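Long-range contact in T-lymphoma invasion and metastasis-inducing protein 1 (Homo sapiens, PDB 4K2P), which probably binds phosphoinositides and partner proteins such as Par-3 through its PH, coiled-coil and extension region, in signalling linked to tight junctions: residues D151-L162 / I174-L185. The protein carries 5 engineered substitutions. Residues are numbered along the deposited sequence; the frame is centred on the assembly and turned at random.
Sequences DEKLKKMGELQL and ILDQIFVWEQNL. Engineered in segment 151-162: Leu154 (natural residue Met), Leu160 (natural residue Met). With CA (calcium ion), chain E.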
ATOM      1  N   ASP A 151      15.002  -5.050  15.523  1.00 24.43           N
ATOM      2  CA  ASP A 151      15.893  -4.708  14.414  1.00 25.86           C
ATOM      3  C   ASP A 151      16.490  -3.308  14.567  1.00 26.32           C
ATOM      4  O   ASP A 151      17.595  -3.052  14.084  1.00 27.25           O
ATOM      5  CB  ASP A 151      15.162  -4.828  13.076  1.00 26.63           C
ATOM      6  CG  ASP A 151      15.203  -6.236  12.516  1.00 32.66           C
ATOM      7  OD1 ASP A 151      15.426  -7.184  13.305  1.00 37.20           O
ATOM      8  OD2 ASP A 151      14.995  -6.398  11.293  1.00 32.97           O
ATOM      9  N   GLU A 152      15.786  -2.415  15.260  1.00 25.35           N
ATOM     10  CA  GLU A 152      16.327  -1.090  15.550  1.00 28.06           C
ATOM     11  C   GLU A 152      17.509  -1.199  16.507  1.00 27.33           C
ATOM     12  O   GLU A 152      18.506  -0.504  16.367  1.00 30.08           O
ATOM     13  CB  GLU A 152      15.263  -0.173  16.155  1.00 30.15           C
ATOM     14  CG  GLU A 152      14.400   0.525  15.125  1.00 31.87           C
ATOM     15  CD  GLU A 152      13.307   1.365  15.748  1.00 34.88           C
ATOM     16  OE1 GLU A 152      13.098   1.272  16.977  1.00 38.10           O
ATOM     17  OE2 GLU A 152      12.637   2.103  15.001  1.00 34.37           O
ATOM     18  N   LYS A 153      17.372  -2.068  17.492  1.00 27.25           N
ATOM     19  CA  LYS A 153      18.392  -2.250  18.506  1.00 31.00           C
ATOM     20  C   LYS A 153      19.621  -2.936  17.930  1.00 29.39           C
ATOM     21  O   LYS A 153      20.744  -2.583  18.262  1.00 30.75           O
ATOM     22  CB  LYS A 153      17.822  -3.043  19.673  1.00 36.76           C
ATOM     23  CG  LYS A 153      16.940  -2.199  20.574  1.00 42.01           C
ATOM     24  CD  LYS A 153      16.241  -3.038  21.625  1.00 47.96           C
ATOM     25  CE  LYS A 153      15.445  -2.161  22.572  1.00 53.43           C
ATOM     26  NZ  LYS A 153      14.674  -2.973  23.546  1.00 59.10           N
ATOM     27  N   LEU A 154      19.397  -3.917  17.064  1.00 28.57           N
ATOM     28  CA  LEU A 154      20.484  -4.646  16.433  1.00 28.56           C
ATOM     29  C   LEU A 154      21.254  -3.702  15.522  1.00 27.87           C
ATOM     30  O   LEU A 154      22.484  -3.704  15.512  1.00 28.93           O
ATOM     31  CB  LEU A 154      19.955  -5.859  15.663  1.00 28.18           C
ATOM     32  CG  LEU A 154      19.477  -7.026  16.528  1.00 30.12           C
ATOM     33  CD1 LEU A 154      18.595  -7.995  15.731  1.00 29.89           C
ATOM     34  CD2 LEU A 154      20.670  -7.771  17.126  1.00 32.71           C
ATOM     35  N   LYS A 155      20.533  -2.861  14.790  1.00 26.63           N
ATOM     36  CA  LYS A 155      21.157  -1.910  13.879  1.00 26.54           C
ATOM     37  C   LYS A 155      21.986  -0.877  14.648  1.00 29.59           C
ATOM     38  O   LYS A 155      23.069  -0.480  14.210  1.00 31.36           O
ATOM     39  CB  LYS A 155      20.083  -1.223  13.024  1.00 27.41           C
ATOM     40  CG  LYS A 155      20.612  -0.175  12.049  1.00 30.27           C
ATOM     41  CD  LYS A 155      19.497   0.362  11.170  1.00 33.71           C
ATOM     42  CE  LYS A 155      19.969   1.480  10.270  1.00 41.01           C
ATOM     43  NZ  LYS A 155      19.837   2.810  10.934  1.00 47.00           N
ATOM     44  N   LYS A 156      21.483  -0.450  15.801  1.00 30.30           N
ATOM     45  CA  LYS A 156      22.181   0.533  16.627  1.00 30.68           C
ATOM     46  C   LYS A 156      23.484  -0.075  17.174  1.00 33.78           C
ATOM     47  O   LYS A 156      24.534   0.571  17.192  1.00 33.87           O
ATOM     48  CB  LYS A 156      21.252   0.998  17.753  1.00 32.50           C
ATOM     49  CG  LYS A 156      21.798   2.045  18.700  1.00 39.27           C
ATOM     50  CD  LYS A 156      20.672   2.524  19.614  1.00 43.83           C
ATOM     51  CE  LYS A 156      21.177   3.335  20.795  1.00 49.87           C
ATOM     52  NZ  LYS A 156      20.042   3.777  21.655  1.00 52.01           N
ATOM     53  N   MET A 157      23.399  -1.328  17.598  1.00 32.21           N
ATOM     54  CA  MET A 157      24.556  -2.088  18.055  1.00 33.89           C
ATOM     55  C   MET A 157      25.590  -2.237  16.946  1.00 33.40           C
ATOM     56  O   MET A 157      26.779  -2.047  17.166  1.00 35.05           O
ATOM     57  CB  MET A 157      24.113  -3.463  18.558  1.00 34.33           C
ATOM     58  CG  MET A 157      25.251  -4.412  18.900  1.00 36.34           C
ATOM     59  SD  MET A 157      24.641  -5.912  19.683  1.00 41.23           S
ATOM     60  CE  MET A 157      24.636  -5.390  21.402  1.00 41.44           C
ATOM     61  N   GLY A 158      25.127  -2.569  15.750  1.00 31.52           N
ATOM     62  CA  GLY A 158      25.991  -2.732  14.596  1.00 31.50           C
ATOM     63  C   GLY A 158      26.749  -1.466  14.255  1.00 32.40           C
ATOM     64  O   GLY A 158      27.952  -1.493  14.002  1.00 34.09           O
ATOM     65  N   GLU A 159      26.034  -0.351  14.225  1.00 32.65           N
ATOM     66  CA  GLU A 159      26.633   0.940  13.910  1.00 34.91           C
ATOM     67  C   GLU A 159      27.708   1.315  14.930  1.00 36.05           C
ATOM     68  O   GLU A 159      28.747   1.844  14.567  1.00 37.83           O
ATOM     69  CB  GLU A 159      25.544   2.012  13.815  1.00 39.28           C
ATOM     70  CG  GLU A 159      24.895   2.052  12.422  1.00 44.03           C
ATOM     71  CD  GLU A 159      23.575   2.802  12.374  1.00 50.56           C
ATOM     72  OE1 GLU A 159      23.062   3.186  13.443  1.00 52.36           O
ATOM     73  OE2 GLU A 159      23.053   3.014  11.255  1.00 54.00           O
ATOM     74  N   LEU A 160      27.459   1.014  16.200  1.00 36.56           N
ATOM     75  CA  LEU A 160      28.425   1.280  17.257  1.00 39.32           C
ATOM     76  C   LEU A 160      29.620   0.338  17.155  1.00 40.57           C
ATOM     77  O   LEU A 160      30.699   0.640  17.653  1.00 42.30           O
ATOM     78  CB  LEU A 160      27.778   1.139  18.635  1.00 41.13           C
ATOM     79  CG  LEU A 160      26.919   2.307  19.115  1.00 44.31           C
ATOM     80  CD1 LEU A 160      26.152   1.918  20.366  1.00 47.04           C
ATOM     81  CD2 LEU A 160      27.763   3.545  19.375  1.00 47.67           C
ATOM     82  N   GLN A 161      29.418  -0.811  16.525  1.00 38.06           N
ATOM     83  CA  GLN A 161      30.467  -1.816  16.393  1.00 40.26           C
ATOM     84  C   GLN A 161      31.376  -1.603  15.202  1.00 40.04           C
ATOM     85  O   GLN A 161      32.499  -2.099  15.169  1.00 40.65           O
ATOM     86  CB  GLN A 161      29.832  -3.194  16.268  1.00 40.91           C
ATOM     87  CG  GLN A 161      29.533  -3.842  17.570  1.00 43.61           C
ATOM     88  CD  GLN A 161      30.772  -4.028  18.386  1.00 48.26           C
ATOM     89  OE1 GLN A 161      31.759  -4.604  17.927  1.00 53.63           O
ATOM     90  NE2 GLN A 161      30.746  -3.529  19.596  1.00 48.04           N
ATOM     91  N   LEU A 162      30.861  -0.872  14.224  1.00 40.14           N
ATOM     92  CA  LEU A 162      31.544  -0.639  12.960  1.00 42.39           C
ATOM     93  C   LEU A 162      32.991  -0.189  13.145  1.00 44.22           C
ATOM     94  O   LEU A 162      33.892  -0.697  12.479  1.00 43.92           O
ATOM     95  CB  LEU A 162      30.759   0.397  12.148  1.00 43.94           C
ATOM     96  CG  LEU A 162      30.555   0.185  10.645  1.00 42.64           C
ATOM     97  CD1 LEU A 162      30.074  -1.203  10.307  1.00 41.60           C
ATOM     98  CD2 LEU A 162      29.564   1.216  10.119  1.00 40.61           C
ATOM     99  N   ILE A 174      29.322  -6.300   8.856  1.00 33.34           N
ATOM    100  CA  ILE A 174      28.457  -5.516   9.717  1.00 31.24           C
ATOM    101  C   ILE A 174      27.773  -4.432   8.899  1.00 30.65           C
ATOM    102  O   ILE A 174      26.632  -4.087   9.172  1.00 27.37           O
ATOM    103  CB  ILE A 174      29.217  -4.895  10.889  1.00 35.23           C
ATOM    104  CG1 ILE A 174      29.721  -6.001  11.813  1.00 36.19           C
ATOM    105  CG2 ILE A 174      28.311  -3.936  11.671  1.00 36.08           C
ATOM    106  CD1 ILE A 174      30.680  -5.526  12.871  1.00 38.60           C
ATOM    107  N   LEU A 175      28.457  -3.893   7.897  1.00 32.28           N
ATOM    108  CA  LEU A 175      27.848  -2.844   7.093  1.00 34.31           C
ATOM    109  C   LEU A 175      26.702  -3.451   6.275  1.00 33.57           C
ATOM    110  O   LEU A 175      25.619  -2.877   6.208  1.00 32.59           O
ATOM    111  CB  LEU A 175      28.869  -2.163   6.175  1.00 38.22           C
ATOM    112  CG  LEU A 175      28.326  -0.908   5.472  1.00 40.94           C
ATOM    113  CD1 LEU A 175      28.022   0.206   6.473  1.00 41.62           C
ATOM    114  CD2 LEU A 175      29.275  -0.397   4.397  1.00 44.93           C
ATOM    115  N   ASP A 176      26.941  -4.610   5.666  1.00 35.23           N
ATOM    116  CA  ASP A 176      25.878  -5.359   4.985  1.00 35.63           C
ATOM    117  C   ASP A 176      24.671  -5.547   5.890  1.00 31.25           C
ATOM    118  O   ASP A 176      23.531  -5.368   5.458  1.00 31.57           O
ATOM    119  CB  ASP A 176      26.366  -6.739   4.534  1.00 40.07           C
ATOM    120  CG  ASP A 176      27.271  -6.684   3.318  1.00 47.72           C
ATOM    121  OD1 ASP A 176      27.251  -5.673   2.586  1.00 52.27           O
ATOM    122  OD2 ASP A 176      28.018  -7.664   3.104  1.00 49.76           O
ATOM    123  N   GLN A 177      24.920  -5.912   7.143  1.00 28.00           N
ATOM    124  CA  GLN A 177      23.834  -6.181   8.072  1.00 26.09           C
ATOM    125  C   GLN A 177      23.054  -4.929   8.407  1.00 27.86           C
ATOM    126  O   GLN A 177      21.836  -4.984   8.533  1.00 27.05           O
ATOM    127  CB  GLN A 177      24.350  -6.808   9.354  1.00 26.08           C
ATOM    128  CG  GLN A 177      24.650  -8.276   9.225  1.00 30.34           C
ATOM    129  CD  GLN A 177      25.261  -8.831  10.481  1.00 34.96           C
ATOM    130  OE1 GLN A 177      26.226  -8.283  10.994  1.00 40.50           O
ATOM    131  NE2 GLN A 177      24.682  -9.898  11.004  1.00 34.72           N
ATOM    132  N   ILE A 178      23.746  -3.802   8.533  1.00 30.15           N
ATOM    133  CA  ILE A 178      23.087  -2.538   8.827  1.00 29.33           C
ATOM    134  C   ILE A 178      22.106  -2.219   7.696  1.00 29.36           C
ATOM    135  O   ILE A 178      20.962  -1.812   7.936  1.00 27.12           O
ATOM    136  CB  ILE A 178      24.125  -1.411   9.022  1.00 29.37           C
ATOM    137  CG1 ILE A 178      24.852  -1.622  10.350  1.00 28.14           C
ATOM    138  CG2 ILE A 178      23.471  -0.025   9.011  1.00 28.84           C
ATOM    139  CD1 ILE A 178      26.148  -0.864  10.476  1.00 29.17           C
ATOM    140  N   PHE A 179      22.529  -2.461   6.460  1.00 29.27           N
ATOM    141  CA  PHE A 179      21.663  -2.182   5.322  1.00 29.01           C
ATOM    142  C   PHE A 179      20.520  -3.192   5.233  1.00 28.02           C
ATOM    143  O   PHE A 179      19.434  -2.838   4.764  1.00 28.42           O
ATOM    144  CB  PHE A 179      22.473  -2.158   4.023  1.00 29.39           C
ATOM    145  CG  PHE A 179      23.481  -1.025   3.950  1.00 29.20           C
ATOM    146  CD1 PHE A 179      23.358   0.103   4.757  1.00 29.13           C
ATOM    147  CD2 PHE A 179      24.535  -1.085   3.061  1.00 29.33           C
ATOM    148  CE1 PHE A 179      24.276   1.136   4.687  1.00 30.79           C
ATOM    149  CE2 PHE A 179      25.460  -0.053   2.981  1.00 31.76           C
ATOM    150  CZ  PHE A 179      25.326   1.064   3.793  1.00 32.25           C
ATOM    151  N   VAL A 180      20.743  -4.429   5.683  1.00 27.55           N
ATOM    152  CA  VAL A 180      19.659  -5.420   5.754  1.00 25.46           C
ATOM    153  C   VAL A 180      18.616  -4.959   6.763  1.00 23.75           C
ATOM    154  O   VAL A 180      17.419  -5.011   6.494  1.00 22.92           O
ATOM    155  CB  VAL A 180      20.163  -6.841   6.141  1.00 28.99           C
ATOM    156  CG1 VAL A 180      19.003  -7.773   6.500  1.00 29.19           C
ATOM    157  CG2 VAL A 180      20.960  -7.452   5.004  1.00 31.18           C
ATOM    158  N   TRP A 181      19.075  -4.502   7.922  1.00 23.16           N
ATOM    159  CA  TRP A 181      18.182  -4.071   8.987  1.00 22.54           C
ATOM    160  C   TRP A 181      17.410  -2.819   8.576  1.00 22.98           C
ATOM    161  O   TRP A 181      16.242  -2.644   8.925  1.00 22.46           O
ATOM    162  CB  TRP A 181      18.961  -3.806  10.271  1.00 22.80           C
ATOM    163  CG  TRP A 181      19.412  -5.058  10.976  1.00 24.31           C
ATOM    164  CD1 TRP A 181      18.665  -6.182  11.231  1.00 25.39           C
ATOM    165  CD2 TRP A 181      20.705  -5.302  11.533  1.00 25.16           C
ATOM    166  NE1 TRP A 181      19.424  -7.107  11.909  1.00 26.57           N
ATOM    167  CE2 TRP A 181      20.678  -6.593  12.105  1.00 28.10           C
ATOM    168  CE3 TRP A 181      21.888  -4.557  11.602  1.00 24.86           C
ATOM    169  CZ2 TRP A 181      21.790  -7.153  12.732  1.00 29.83           C
ATOM    170  CZ3 TRP A 181      22.986  -5.113  12.221  1.00 26.16           C
ATOM    171  CH2 TRP A 181      22.930  -6.400  12.781  1.00 29.28           C
ATOM    172  N   GLU A 182      18.077  -1.944   7.835  1.00 23.15           N
ATOM    173  CA  GLU A 182      17.458  -0.731   7.340  1.00 24.73           C
ATOM    174  C   GLU A 182      16.278  -1.087   6.431  1.00 23.28           C
ATOM    175  O   GLU A 182      15.188  -0.524   6.538  1.00 24.22           O
ATOM    176  CB  GLU A 182      18.491   0.096   6.590  1.00 29.77           C
ATOM    177  CG  GLU A 182      17.987   1.408   6.067  1.00 36.81           C
ATOM    178  CD  GLU A 182      19.102   2.233   5.478  1.00 45.84           C
ATOM    179  OE1 GLU A 182      19.716   1.791   4.484  1.00 47.84           O
ATOM    180  OE2 GLU A 182      19.380   3.312   6.031  1.00 50.89           O
ATOM    181  N   GLN A 183      16.514  -2.044   5.548  1.00 22.22           N
ATOM    182  CA  GLN A 183      15.507  -2.514   4.619  1.00 28.05           C
ATOM    183  C   GLN A 183      14.371  -3.258   5.332  1.00 25.76           C
ATOM    184  O   GLN A 183      13.198  -3.107   4.971  1.00 25.81           O
ATOM    185  CB  GLN A 183      16.178  -3.398   3.572  1.00 37.73           C
ATOM    186  CG  GLN A 183      15.384  -3.581   2.309  1.00 48.38           C
ATOM    187  CD  GLN A 183      16.260  -3.600   1.075  1.00 59.74           C
ATOM    188  OE1 GLN A 183      16.302  -4.589   0.344  1.00 65.52           O
ATOM    189  NE2 GLN A 183      16.962  -2.498   0.830  1.00 62.82           N
ATOM    190  N   ASN A 184      14.723  -4.048   6.345  1.00 22.17           N
ATOM    191  CA  ASN A 184      13.740  -4.776   7.142  1.00 23.05           C
ATOM    192  C   ASN A 184      12.802  -3.805   7.818  1.00 22.98           C
ATOM    193  O   ASN A 184      11.605  -4.045   7.912  1.00 22.50           O
ATOM    194  CB  ASN A 184      14.399  -5.647   8.211  1.00 23.10           C
ATOM    195  CG  ASN A 184      15.110  -6.849   7.640  1.00 26.45           C
ATOM    196  OD1 ASN A 184      14.980  -7.165   6.464  1.00 25.75           O
ATOM    197  ND2 ASN A 184      15.861  -7.540   8.484  1.00 31.20           N
ATOM    198  N   LEU A 185      13.374  -2.710   8.306  1.00 23.31           N
ATOM    199  CA  LEU A 185      12.626  -1.721   9.061  1.00 23.57           C
ATOM    200  C   LEU A 185      11.677  -0.947   8.142  1.00 22.83           C
ATOM    201  O   LEU A 185      10.581  -0.591   8.554  1.00 22.10           O
ATOM    202  CB  LEU A 185      13.591  -0.785   9.798  1.00 25.56           C
ATOM    203  CG  LEU A 185      14.249  -1.438  11.013  1.00 25.73           C
ATOM    204  CD1 LEU A 185      15.440  -0.632  11.515  1.00 27.46           C
ATOM    205  CD2 LEU A 185      13.241  -1.619  12.131  1.00 26.77           C
TER
HETATM  206 CA    CA E1001      14.815  -8.286   4.448  1.00 53.24          CA
HETATM  207  O   HOH W   1      16.530  -6.668   4.081  1.00 35.45           O
HETATM  208  O   HOH W   2      13.503 -10.068   3.418  1.00 39.86           O
HETATM  209  O   HOH W   3      16.571  -9.449   3.239  1.00 45.28           O
HETATM  210  O   HOH W   4      12.704  -7.071   4.516  1.00 46.96           O
HETATM  211  O   HOH W   5      14.819  -9.940   6.256  1.00 39.96           O
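The indole of Trp181 lies against the 151-162 backbone at Lys155 and the engineered Leu154, with Leu154 CB 4.0 Å from its six-membered-ring centroid and 25° off the normal, a CH-pi contact over the face. Lys155 N stands above that same face, while Gln177 CB lies over the rim of the opposite one. Gly158 lets the ring come this close: a CB there would stand about 3.1 Å from Trp181 CZ3. Replacing Trp181 by an alanine removes the ring and would probably leave Leu154 CB and the Lys155 backbone facing a gap. A chi1 of 179° swings the Lys155 chain away from its own N, as a knob among Ile178, Trp181, Glu182 and Leu185; the bend at chi4 brings NZ to Glu159 OE2 at 3.2 Å in a weakly hydrogen-bonded salt bridge. Asn184 ND2 donates to Asp151 OD2 (3.2 Å), nearly along the acceptor's C-O axis, whereas Asn184 OD1 binds a calcium ion at 2.3 Å, its other five ligands being waters. Leu162 CD1 closes the far end on Ile174 CG2 (3.5 Å). The axes of 151-161 and 174-185 approach to 9.3 Å, N-to-C directions 154° apart, in an antiparallel coiled-coil hairpin of helices 133-161 and 168-203, near their connection and remote from the PH-domain sheet.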